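Local coordinates for protein Exo-1,5-alpha-l-arabinofuranobiosidase (Gibberella zeae, PDB 2YDT) that probably hydrolyses alpha-L-arabinofuranosidic linkages, acting from the end of 1,5-linked arabinan chains, and binds an iminosugar inhibitor in its pocket, at residues A177-K182 with D200-N205; I167-D172 with K251-F256; Y206-G211 with Y227-G232; V245-S250 with A260-V265. One frame throughout, in Å; residues are numbered along the deposited sequence. Where two conformers were deposited one is given.

Interaction 1 of 4, residues A177-K182 with D200-N205; sequences ATHSQK and DTKYAN. With EDG (1,4-dideoxy-1,4-imino-L-arabinitol), chain B.
The aliphatic chain of Lys202 is laid across one face of the His179 imidazole. Its CB stands 4.0 Å from the ring centroid and 15° off the ring normal, a CH-pi contact set toward the rim. The edge of the same ring serves polar partners. ND1 of His179 gives a weak hydrogen bond to Tyr203 O at 2.8 Å, strongly bent (N-H...O 126°). At another edge atom a water sits 2.9 Å from NE2 of His179 and also accepts from NZ of Lys202, a bridge between the ring edge and the lysine end. Lys182 comes up beside Lys202, CB to CB 3.9 Å, and both chains run on extended. Their NZ atoms stay 4.9 Å apart, the like charges probably balanced by Asp199, which bridges both, and by Asp175 at Lys182. The loop that leads into strand 182-188 thus meets the end of strand 198-201, the outermost strand of one blade of a six-bladed beta-propeller; Asp200 and Thr201 form a classic beta bulge there, both facing Leu183. Waters join Thr178 O to Ala204 O, and Gln181 O to Tyr203 N. Gln181, its CG anti to the backbone N (chi1 -167°), extends away from Lys202 to the iminosugar: OE1 of Gln181 accepts from O3' at 2.8 Å and NE2, also bonded to Pro210 O, donates to O2' at 2.9 Å, one amide reading two neighbouring hydroxyls.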
# COMPACT_ATOMS: atom_id res chain seq x y z
N ALA A 177 -11.57 -12.66 -19.07
CA ALA A 177 -11.36 -13.71 -20.07
C ALA A 177 -9.92 -13.79 -20.56
O ALA A 177 -9.59 -14.71 -21.28
CB ALA A 177 -12.32 -13.53 -21.25
N THR A 178 -9.05 -12.84 -20.18
CA THR A 178 -7.71 -12.73 -20.67
C THR A 178 -6.64 -12.70 -19.57
O THR A 178 -5.55 -13.21 -19.74
CB THR A 178 -7.57 -11.46 -21.50
OG1 THR A 178 -8.66 -11.39 -22.45
CG2 THR A 178 -6.25 -11.44 -22.27
N HIS A 179 -6.97 -12.10 -18.42
CA HIS A 179 -6.04 -12.08 -17.28
C HIS A 179 -6.78 -12.30 -15.97
O HIS A 179 -7.64 -11.53 -15.62
CB HIS A 179 -5.29 -10.74 -17.22
CG HIS A 179 -4.59 -10.39 -18.50
ND1 HIS A 179 -3.38 -10.95 -18.88
CD2 HIS A 179 -4.93 -9.51 -19.46
CE1 HIS A 179 -3.03 -10.46 -20.06
NE2 HIS A 179 -3.95 -9.58 -20.43
N SER A 180 -6.42 -13.37 -15.25
CA SER A 180 -7.03 -13.63 -13.93
C SER A 180 -7.00 -12.34 -13.09
O SER A 180 -8.01 -11.95 -12.44
CB SER A 180 -6.30 -14.78 -13.22
OG SER A 180 -6.87 -15.06 -11.96
N GLN A 181 -5.86 -11.67 -13.11
CA GLN A 181 -5.76 -10.30 -12.63
C GLN A 181 -4.66 -9.60 -13.43
O GLN A 181 -3.70 -10.24 -13.90
CB GLN A 181 -5.44 -10.23 -11.15
CG GLN A 181 -5.62 -8.84 -10.52
CD GLN A 181 -5.47 -8.84 -9.01
OE1 GLN A 181 -6.44 -8.99 -8.30
NE2 GLN A 181 -4.22 -8.79 -8.52
N LYS A 182 -4.80 -8.28 -13.59
CA LYS A 182 -3.75 -7.44 -14.13
C LYS A 182 -3.67 -6.17 -13.27
O LYS A 182 -4.47 -5.98 -12.37
CB LYS A 182 -3.99 -7.13 -15.61
CG LYS A 182 -5.25 -6.31 -15.89
CD LYS A 182 -5.43 -5.98 -17.38
CE LYS A 182 -6.60 -5.08 -17.66
NZ LYS A 182 -6.70 -4.87 -19.19
N ASP A 200 -0.74 -1.31 -16.63
CA ASP A 200 0.58 -1.13 -16.05
C ASP A 200 1.45 -2.39 -16.13
O ASP A 200 2.68 -2.26 -16.20
CB ASP A 200 0.48 -0.70 -14.58
CG ASP A 200 -0.12 0.67 -14.40
OD1 ASP A 200 0.15 1.56 -15.24
OD2 ASP A 200 -0.88 0.83 -13.41
N THR A 201 0.83 -3.56 -16.00
CA THR A 201 1.55 -4.83 -15.97
C THR A 201 0.51 -5.92 -16.17
O THR A 201 -0.52 -5.95 -15.51
CB THR A 201 2.33 -5.05 -14.63
OG1 THR A 201 3.59 -4.37 -14.69
CG2 THR A 201 2.59 -6.53 -14.35
N LYS A 202 0.77 -6.80 -17.13
CA LYS A 202 -0.10 -7.93 -17.40
C LYS A 202 0.70 -9.04 -18.06
O LYS A 202 1.72 -8.79 -18.68
CB LYS A 202 -1.26 -7.55 -18.31
CG LYS A 202 -0.88 -7.06 -19.69
CD LYS A 202 -2.09 -6.41 -20.36
CE LYS A 202 -1.74 -5.88 -21.73
NZ LYS A 202 -2.93 -5.20 -22.29
N TYR A 203 0.23 -10.26 -17.90
CA TYR A 203 0.94 -11.46 -18.35
C TYR A 203 0.06 -12.35 -19.21
O TYR A 203 -1.09 -12.57 -18.94
CB TYR A 203 1.50 -12.21 -17.13
CG TYR A 203 2.65 -11.47 -16.50
CD1 TYR A 203 3.94 -11.51 -17.02
CD2 TYR A 203 2.45 -10.63 -15.40
CE1 TYR A 203 4.96 -10.82 -16.46
CE2 TYR A 203 3.47 -9.92 -14.85
CZ TYR A 203 4.76 -10.00 -15.37
OH TYR A 203 5.80 -9.28 -14.85
N ALA A 204 0.64 -12.88 -20.29
CA ALA A 204 -0.04 -13.73 -21.26
C ALA A 204 -0.62 -15.02 -20.68
O ALA A 204 -1.66 -15.51 -21.16
CB ALA A 204 0.98 -14.09 -22.39
N ASN A 205 0.05 -15.57 -19.67
CA ASN A 205 -0.51 -16.71 -18.93
C ASN A 205 -1.75 -16.24 -18.16
O ASN A 205 -1.64 -15.40 -17.24
CB ASN A 205 0.51 -17.32 -17.98
CG ASN A 205 -0.01 -18.58 -17.29
OD1 ASN A 205 -1.13 -18.60 -16.79
ND2 ASN A 205 0.81 -19.63 -17.24
O2' EDG B . -3.74 -8.33 -5.72
C2' EDG B . -4.34 -9.52 -5.15
C1' EDG B . -3.70 -9.82 -3.81
N4' EDG B . -4.75 -9.60 -2.81
C3' EDG B . -5.85 -9.38 -4.88
O3' EDG B . -6.69 -10.12 -5.80
C4' EDG B . -6.03 -9.92 -3.45
C5' EDG B . -7.21 -9.38 -2.70
O5' EDG B . -7.36 -10.18 -1.53
O HOH W 1 -3.90 -14.14 -21.77
O HOH W 2 -2.90 -13.09 -16.29
O HOH W 3 -4.16 -8.03 -22.90
O HOH W 4 -1.80 -10.57 -15.88

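Interaction 2 of 4, residues I167-D172 with K251-F256; sequences ILYYSD and KDPQKF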
# COMPACT_ATOMS: atom_id res chain seq x y z
N ILE A 167 -2.08 10.07 -10.14
CA ILE A 167 -2.25 8.70 -10.63
C ILE A 167 -2.73 7.79 -9.50
O ILE A 167 -2.20 7.84 -8.40
CB ILE A 167 -0.92 8.12 -11.20
CG1 ILE A 167 -0.26 9.11 -12.17
CG2 ILE A 167 -1.16 6.75 -11.86
CD1 ILE A 167 1.08 8.70 -12.63
N LEU A 168 -3.73 6.97 -9.80
CA LEU A 168 -4.24 5.97 -8.89
C LEU A 168 -4.04 4.63 -9.55
O LEU A 168 -4.66 4.30 -10.55
CB LEU A 168 -5.71 6.22 -8.52
CG LEU A 168 -6.23 5.47 -7.30
CD1 LEU A 168 -7.47 6.15 -6.71
CD2 LEU A 168 -6.54 4.02 -7.67
N TYR A 169 -3.11 3.86 -8.95
CA TYR A 169 -2.74 2.51 -9.39
C TYR A 169 -3.54 1.50 -8.61
O TYR A 169 -3.77 1.67 -7.41
CB TYR A 169 -1.27 2.26 -9.07
CG TYR A 169 -0.28 3.17 -9.74
CD1 TYR A 169 0.29 2.84 -10.98
CD2 TYR A 169 0.18 4.30 -9.12
CE1 TYR A 169 1.22 3.67 -11.59
CE2 TYR A 169 1.10 5.14 -9.73
CZ TYR A 169 1.62 4.80 -10.95
OH TYR A 169 2.56 5.64 -11.52
N TYR A 170 -4.01 0.44 -9.28
CA TYR A 170 -4.72 -0.60 -8.59
C TYR A 170 -4.65 -1.96 -9.30
O TYR A 170 -4.00 -2.08 -10.36
CB TYR A 170 -6.16 -0.15 -8.33
CG TYR A 170 -7.00 0.20 -9.56
CD1 TYR A 170 -7.92 -0.71 -10.09
CD2 TYR A 170 -6.93 1.46 -10.15
CE1 TYR A 170 -8.76 -0.38 -11.13
CE2 TYR A 170 -7.76 1.79 -11.23
CZ TYR A 170 -8.66 0.86 -11.71
OH TYR A 170 -9.51 1.18 -12.78
N SER A 171 -5.27 -2.96 -8.69
CA SER A 171 -5.39 -4.34 -9.17
C SER A 171 -6.76 -4.55 -9.79
O SER A 171 -7.77 -4.12 -9.22
CB SER A 171 -5.20 -5.33 -8.01
OG SER A 171 -4.01 -5.07 -7.27
N ASP A 172 -6.82 -5.25 -10.94
CA ASP A 172 -8.04 -5.24 -11.78
C ASP A 172 -8.27 -6.63 -12.33
O ASP A 172 -7.46 -7.14 -13.14
CB ASP A 172 -7.83 -4.24 -12.88
CG ASP A 172 -9.07 -3.96 -13.73
OD1 ASP A 172 -10.12 -4.58 -13.48
OD2 ASP A 172 -8.96 -3.06 -14.60
N LYS A 251 11.13 6.20 -16.39
CA LYS A 251 11.12 7.62 -16.28
C LYS A 251 9.71 8.21 -16.20
O LYS A 251 9.46 9.16 -15.44
CB LYS A 251 11.86 8.22 -17.48
CG LYS A 251 12.87 9.18 -17.08
CD LYS A 251 14.10 8.45 -16.54
CE LYS A 251 15.45 9.07 -16.99
NZ LYS A 251 16.68 8.81 -16.06
N ASP A 252 8.80 7.60 -16.95
CA ASP A 252 7.42 8.00 -16.97
C ASP A 252 6.62 6.92 -16.22
O ASP A 252 6.51 5.79 -16.71
CB ASP A 252 6.91 8.12 -18.40
CG ASP A 252 5.49 8.68 -18.48
OD1 ASP A 252 4.69 8.59 -17.50
OD2 ASP A 252 5.11 9.22 -19.56
N PRO A 253 6.07 7.25 -15.03
CA PRO A 253 5.40 6.24 -14.20
C PRO A 253 3.99 5.87 -14.72
O PRO A 253 3.25 5.06 -14.12
CB PRO A 253 5.40 6.90 -12.82
CG PRO A 253 5.23 8.32 -13.14
CD PRO A 253 6.08 8.57 -14.35
N GLN A 254 3.62 6.43 -15.86
CA GLN A 254 2.44 5.99 -16.63
C GLN A 254 2.72 4.85 -17.61
O GLN A 254 1.79 4.32 -18.26
CB GLN A 254 1.82 7.17 -17.39
CG GLN A 254 1.37 8.31 -16.50
CD GLN A 254 1.07 9.55 -17.30
OE1 GLN A 254 -0.10 9.91 -17.50
NE2 GLN A 254 2.13 10.23 -17.79
N LYS A 255 4.00 4.53 -17.76
CA LYS A 255 4.47 3.62 -18.78
C LYS A 255 5.30 2.48 -18.24
O LYS A 255 6.34 2.11 -18.83
CB LYS A 255 5.30 4.41 -19.81
CG LYS A 255 4.54 5.54 -20.50
CD LYS A 255 5.42 6.12 -21.67
CE LYS A 255 4.77 7.31 -22.31
NZ LYS A 255 3.61 6.88 -23.10
N PHE A 256 4.85 1.87 -17.16
CA PHE A 256 5.51 0.66 -16.69
C PHE A 256 5.27 -0.57 -17.58
O PHE A 256 6.03 -1.53 -17.50
CB PHE A 256 5.17 0.37 -15.22
CG PHE A 256 5.74 1.38 -14.24
CD1 PHE A 256 7.10 1.50 -14.09
CD2 PHE A 256 4.89 2.21 -13.48
CE1 PHE A 256 7.65 2.42 -13.17
CE2 PHE A 256 5.40 3.10 -12.57
CZ PHE A 256 6.78 3.21 -12.41
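Tyr169 reaches Pro253 by a single polar link, its OH donating to Pro253 O at 2.8 Å. The acceptor lies at the edge of the tyrosine ring and in its plane, whereas the hydroxyl approaches from 49° above the carbonyl plane rather than on a lone pair. Apolar contacts flank this bond. CD1 of Ile167 touches CG of Gln254 at 3.9 Å and, crossing the proline at about a right angle, CG of Pro253 at 4.2 Å. With CG1 beside the backbone N and anti to the carbonyl carbon (chi1 -49°), Ile167 sends CD1 to the turn and rests CG2 3.4 Å above the plane of the Tyr169 ring near its rim. CE1 of Tyr169 lies 4.3 Å from CE2 of Phe256. In the six-bladed beta-propeller these groups join two neighbouring blades: strand 165-172 belongs to one, and 251-256 lies in the loop between the last two strands of the next, where Phe256 also stacks on Tyr225. Within that loop Asp252 to Lys255 form a type I turn, and OD1 of Asp252 is gripped twice by Gln254. Gln254 N meets Asp252 OD1 at 2.9 Å from above the carboxylate plane, making an Asx turn. NE2 of Gln254 approaches Asp252 OD1 at 3.1 Å on the syn lone pair, while OE1 of the glutamine accepts from Lys165.

Interaction 3 of 4, residues Y206-G211 with Y227-G232; sequences YYARPG and YEYGGG. With EDG (1,4-dideoxy-1,4-imino-L-arabinitol), chain B.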
# COMPACT_ATOMS: atom_id res chain seq x y z
N TYR A 206 -2.91 -16.79 -18.52
CA TYR A 206 -4.20 -16.36 -17.96
C TYR A 206 -4.14 -16.41 -16.44
O TYR A 206 -4.71 -15.54 -15.75
CB TYR A 206 -5.35 -17.25 -18.42
CG TYR A 206 -6.62 -16.87 -17.74
CD1 TYR A 206 -7.37 -15.79 -18.19
CD2 TYR A 206 -7.05 -17.54 -16.61
CE1 TYR A 206 -8.50 -15.39 -17.52
CE2 TYR A 206 -8.19 -17.17 -15.99
CZ TYR A 206 -8.91 -16.10 -16.41
OH TYR A 206 -10.04 -15.72 -15.73
N TYR A 207 -3.54 -17.47 -15.90
CA TYR A 207 -3.61 -17.69 -14.47
C TYR A 207 -2.66 -16.83 -13.64
O TYR A 207 -2.75 -16.84 -12.42
CB TYR A 207 -3.43 -19.18 -14.17
CG TYR A 207 -4.66 -19.93 -14.63
CD1 TYR A 207 -5.87 -19.79 -13.94
CD2 TYR A 207 -4.64 -20.72 -15.76
CE1 TYR A 207 -7.00 -20.43 -14.35
CE2 TYR A 207 -5.78 -21.36 -16.19
CZ TYR A 207 -6.94 -21.22 -15.47
OH TYR A 207 -8.08 -21.86 -15.91
N ALA A 208 -1.77 -16.06 -14.28
CA ALA A 208 -0.92 -15.12 -13.57
C ALA A 208 -1.78 -14.03 -12.92
O ALA A 208 -2.78 -13.62 -13.47
CB ALA A 208 0.10 -14.47 -14.49
N ARG A 209 -1.35 -13.61 -11.75
CA ARG A 209 -2.07 -12.60 -10.93
C ARG A 209 -1.06 -11.62 -10.35
O ARG A 209 -0.79 -11.60 -9.15
CB ARG A 209 -2.91 -13.25 -9.84
CG ARG A 209 -4.07 -14.07 -10.36
CD ARG A 209 -4.74 -14.84 -9.22
NE ARG A 209 -5.35 -13.92 -8.29
CZ ARG A 209 -6.49 -13.27 -8.49
NH1 ARG A 209 -7.27 -13.51 -9.53
NH2 ARG A 209 -6.87 -12.39 -7.58
N PRO A 210 -0.49 -10.74 -11.21
CA PRO A 210 0.24 -9.60 -10.66
C PRO A 210 -0.72 -8.76 -9.85
O PRO A 210 -1.87 -8.60 -10.26
CB PRO A 210 0.72 -8.84 -11.91
CG PRO A 210 -0.33 -9.18 -12.95
CD PRO A 210 -0.68 -10.63 -12.67
N GLY A 211 -0.26 -8.28 -8.70
CA GLY A 211 -1.13 -7.58 -7.75
C GLY A 211 -0.36 -6.68 -6.80
O GLY A 211 0.87 -6.78 -6.61
N TYR A 227 5.44 -4.92 -7.12
CA TYR A 227 4.25 -5.72 -7.08
C TYR A 227 4.54 -7.15 -6.72
O TYR A 227 5.69 -7.57 -6.81
CB TYR A 227 3.45 -5.69 -8.39
CG TYR A 227 4.20 -6.10 -9.64
CD1 TYR A 227 4.05 -7.35 -10.20
CD2 TYR A 227 5.07 -5.23 -10.24
CE1 TYR A 227 4.77 -7.72 -11.37
CE2 TYR A 227 5.79 -5.60 -11.38
CZ TYR A 227 5.60 -6.81 -11.95
OH TYR A 227 6.30 -7.17 -13.09
N GLU A 228 3.50 -7.88 -6.31
CA GLU A 228 3.65 -9.36 -6.19
C GLU A 228 3.23 -9.98 -7.53
O GLU A 228 2.16 -9.68 -8.08
CB GLU A 228 2.86 -9.92 -5.01
CG GLU A 228 1.34 -9.85 -5.14
CD GLU A 228 0.57 -10.61 -4.02
OE1 GLU A 228 1.21 -10.95 -2.98
OE2 GLU A 228 -0.64 -10.88 -4.18
N TYR A 229 4.08 -10.86 -8.07
CA TYR A 229 3.82 -11.51 -9.32
C TYR A 229 3.25 -12.90 -9.09
O TYR A 229 3.95 -13.92 -9.08
CB TYR A 229 5.11 -11.50 -10.16
CG TYR A 229 5.07 -12.17 -11.52
CD1 TYR A 229 3.92 -12.76 -12.05
CD2 TYR A 229 6.24 -12.24 -12.26
CE1 TYR A 229 3.95 -13.41 -13.29
CE2 TYR A 229 6.26 -12.88 -13.48
CZ TYR A 229 5.13 -13.45 -13.98
OH TYR A 229 5.23 -14.15 -15.18
N GLY A 230 1.94 -12.95 -8.83
CA GLY A 230 1.23 -14.22 -8.70
C GLY A 230 1.43 -15.07 -9.96
O GLY A 230 1.19 -14.59 -11.05
N GLY A 231 1.91 -16.29 -9.80
CA GLY A 231 2.13 -17.19 -10.94
C GLY A 231 3.51 -17.00 -11.52
O GLY A 231 3.84 -17.52 -12.61
N GLY A 232 4.37 -16.24 -10.83
CA GLY A 232 5.72 -15.95 -11.33
C GLY A 232 6.56 -17.22 -11.42
O GLY A 232 6.28 -18.19 -10.73
O2' EDG B . -3.74 -8.33 -5.72
C2' EDG B . -4.34 -9.52 -5.15
C1' EDG B . -3.70 -9.82 -3.81
N4' EDG B . -4.75 -9.60 -2.81
C3' EDG B . -5.85 -9.38 -4.88
O3' EDG B . -6.69 -10.12 -5.80
C4' EDG B . -6.03 -9.92 -3.45
C5' EDG B . -7.21 -9.38 -2.70
O5' EDG B . -7.36 -10.18 -1.53
O HOH W 5 -1.91 -11.23 -6.56
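The carbonyl oxygen of Arg209 is gripped by two donors: Gly230 N, 3.1 Å away in a weak, bent bond, and a water at 2.8 Å. That water gives its other proton to OE2 of Glu228, tying the carboxylate to the backbone of the opposite strand. In return Arg209 N donates to Gly230 O at 2.8 Å, almost straight (170°). Two residues on, Gly211 and Glu228 exchange a pair of backbone bonds, each 2.9 Å between the N of one and the O of the other. Between these hydrogen-bonded pairs Pro210 faces Tyr229 in a non-hydrogen-bonded pair. The two segments are the start and the end of the hairpin of strands 209-217 and 223-230, the first two strands of a blade of the six-bladed beta-propeller. The face bearing Arg209 and Glu228 looks onto the iminosugar. With CG between its backbone N and carbonyl carbon (chi1 68°) and the chain extended beyond, Glu228 brings OE2 to 3.3 Å from C1' of the ligand, and its OE1 accepts from Ser275 N. NH2 of Arg209 lies 2.9 Å from O3', the ligand meeting the guanidinium at its edge; Ser180 and Gln173 also hold this group. Gly211 CA comes within 3.4 Å of O2'. On the other face CB of Pro210 packs on CD1 of Tyr227, and CB of Ala208 meets the edge of Tyr229.

Interaction 4 of 4, residues V245-S250 with A260-V265; sequences VYYRLS and AHHQIV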
# COMPACT_ATOMS: atom_id res chain seq x y z
N VAL A 245 8.18 -11.07 -5.24
CA VAL A 245 8.24 -9.62 -5.43
C VAL A 245 9.02 -9.28 -6.71
O VAL A 245 10.21 -9.66 -6.86
CB VAL A 245 8.78 -8.87 -4.21
CG1 VAL A 245 8.73 -7.35 -4.45
CG2 VAL A 245 7.95 -9.25 -2.95
N TYR A 246 8.36 -8.56 -7.62
CA TYR A 246 8.98 -8.07 -8.86
C TYR A 246 8.87 -6.56 -8.90
O TYR A 246 8.07 -5.93 -8.19
CB TYR A 246 8.34 -8.68 -10.11
CG TYR A 246 8.88 -10.01 -10.57
CD1 TYR A 246 8.82 -11.13 -9.77
CD2 TYR A 246 9.44 -10.14 -11.86
CE1 TYR A 246 9.33 -12.37 -10.21
CE2 TYR A 246 9.93 -11.37 -12.29
CZ TYR A 246 9.85 -12.47 -11.47
OH TYR A 246 10.32 -13.71 -11.92
N TYR A 247 9.68 -5.96 -9.76
CA TYR A 247 9.65 -4.51 -9.98
C TYR A 247 10.01 -4.14 -11.40
O TYR A 247 10.58 -4.92 -12.15
CB TYR A 247 10.53 -3.78 -8.97
CG TYR A 247 12.02 -4.01 -9.10
CD1 TYR A 247 12.84 -3.15 -9.86
CD2 TYR A 247 12.60 -5.14 -8.54
CE1 TYR A 247 14.23 -3.37 -9.94
CE2 TYR A 247 13.94 -5.39 -8.64
CZ TYR A 247 14.74 -4.51 -9.36
OH TYR A 247 16.08 -4.77 -9.41
N ARG A 248 9.64 -2.92 -11.76
CA ARG A 248 9.96 -2.30 -13.03
C ARG A 248 10.45 -0.88 -12.79
O ARG A 248 10.08 -0.23 -11.80
CB ARG A 248 8.72 -2.29 -13.94
CG ARG A 248 8.23 -3.68 -14.31
CD ARG A 248 7.01 -3.68 -15.14
NE ARG A 248 6.54 -5.05 -15.38
CZ ARG A 248 5.86 -5.44 -16.46
NH1 ARG A 248 5.54 -4.56 -17.39
NH2 ARG A 248 5.48 -6.69 -16.62
N LEU A 249 11.26 -0.36 -13.72
CA LEU A 249 11.79 1.00 -13.63
C LEU A 249 11.39 1.82 -14.86
O LEU A 249 11.41 1.32 -16.00
CB LEU A 249 13.32 0.96 -13.55
CG LEU A 249 13.89 0.16 -12.40
CD1 LEU A 249 15.35 -0.22 -12.59
CD2 LEU A 249 13.70 0.94 -11.10
N SER A 250 11.00 3.07 -14.63
CA SER A 250 10.55 3.94 -15.73
C SER A 250 10.71 5.41 -15.40
O SER A 250 10.42 5.84 -14.30
CB SER A 250 9.09 3.65 -16.10
OG SER A 250 8.70 4.35 -17.29
N ALA A 260 11.05 -3.80 -18.80
CA ALA A 260 11.48 -5.13 -18.36
C ALA A 260 11.15 -5.32 -16.88
O ALA A 260 11.16 -4.37 -16.09
CB ALA A 260 12.98 -5.29 -18.57
N HIS A 261 10.85 -6.55 -16.51
CA HIS A 261 10.61 -6.85 -15.11
C HIS A 261 11.84 -7.46 -14.44
O HIS A 261 12.76 -7.97 -15.12
CB HIS A 261 9.34 -7.72 -14.90
CG HIS A 261 9.41 -9.12 -15.45
ND1 HIS A 261 8.26 -9.87 -15.64
CD2 HIS A 261 10.44 -9.90 -15.87
CE1 HIS A 261 8.60 -11.06 -16.13
NE2 HIS A 261 9.90 -11.09 -16.31
N HIS A 262 11.87 -7.37 -13.12
CA HIS A 262 12.99 -7.84 -12.31
C HIS A 262 12.49 -8.47 -11.02
O HIS A 262 11.78 -7.81 -10.29
CB HIS A 262 13.93 -6.72 -11.95
CG HIS A 262 14.44 -5.96 -13.13
ND1 HIS A 262 15.50 -6.43 -13.89
CD2 HIS A 262 14.04 -4.80 -13.69
CE1 HIS A 262 15.73 -5.56 -14.86
NE2 HIS A 262 14.86 -4.58 -14.78
N GLN A 263 12.92 -9.69 -10.72
CA GLN A 263 12.68 -10.27 -9.41
C GLN A 263 13.62 -9.69 -8.39
O GLN A 263 14.80 -9.47 -8.69
CB GLN A 263 12.93 -11.80 -9.45
CG GLN A 263 12.52 -12.48 -8.17
CD GLN A 263 12.75 -13.99 -8.24
OE1 GLN A 263 13.23 -14.51 -9.29
NE2 GLN A 263 12.37 -14.70 -7.19
N ILE A 264 13.15 -9.45 -7.16
CA ILE A 264 14.02 -9.09 -6.06
C ILE A 264 14.62 -10.35 -5.47
O ILE A 264 13.90 -11.21 -5.00
CB ILE A 264 13.33 -8.32 -4.91
CG1 ILE A 264 12.83 -6.99 -5.41
CG2 ILE A 264 14.35 -8.09 -3.74
CD1 ILE A 264 12.20 -6.07 -4.30
N VAL A 265 15.95 -10.46 -5.52
CA VAL A 265 16.68 -11.56 -4.88
C VAL A 265 17.84 -10.90 -4.15
O VAL A 265 18.61 -10.18 -4.77
CB VAL A 265 17.21 -12.59 -5.92
CG1 VAL A 265 17.95 -13.76 -5.22
CG2 VAL A 265 16.08 -13.18 -6.78
O HOH W 6 10.25 -15.69 -10.15
O HOH W 7 12.52 -2.14 -15.63
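Tyr246 lays its ring over Gln263, whose CB sits 3.9 Å from the ring centroid in a CH-pi contact. The extended glutamine keeps its amide nearly parallel to the ring, the planes 7° apart. The CD2-CE2 edge of Tyr246 points into the face of His261, a T-shaped pair with centroids 5.0 Å apart and planes at 70°. On the other face of the sheet CG of Tyr247 lies between its backbone N and carbonyl carbon (chi1 68°), which folds the ring over His262, CB of His262 lying 3.7 Å from its centroid; CD2 of Tyr247 touches Ile264 CG1 at 3.6 Å. Val245 and Ile264 run side by side, CG1 to CD1 3.7 Å. Three backbone bonds pair the strands: Tyr247 N to His262 O (2.8 Å), His262 N to Tyr247 O, and Ile264 N to Val245 O. This is the outer hairpin of a propeller blade. His261 ND1 and Arg248 NH2, 4.3 Å apart, share the hydroxyl of Tyr203; the nearby guanidinium would probably disfavour a positive charge on the histidine. The short edge strand is thus held by backbone bonds and, on both faces, by aromatic rings with CH groups against them.

In the fold
Interactions 3 and 4 build one blade of the propeller: Tyr227 O and Tyr246 N, 3.0 Å apart, join its middle strands. Interaction 1 belongs to the preceding blade, and interaction 2 spans the two. The hydroxyl of Tyr203 ties three contacts together, lying 2.8 Å from Tyr227 OH, 2.7 Å from His261 ND1 and 3.1 Å from Arg248 NH2. Arg248 also reaches interaction 2, its NH1 3.1 Å from Phe256 O. Interactions 1 and 3, with centres about 8 Å apart, both touch the iminosugar, which Glu156 also binds. Ser171 of 167-172 lines the same pocket, but the side chains of Tyr169 and Val245 stay about 11 and 12 Å from the ligand.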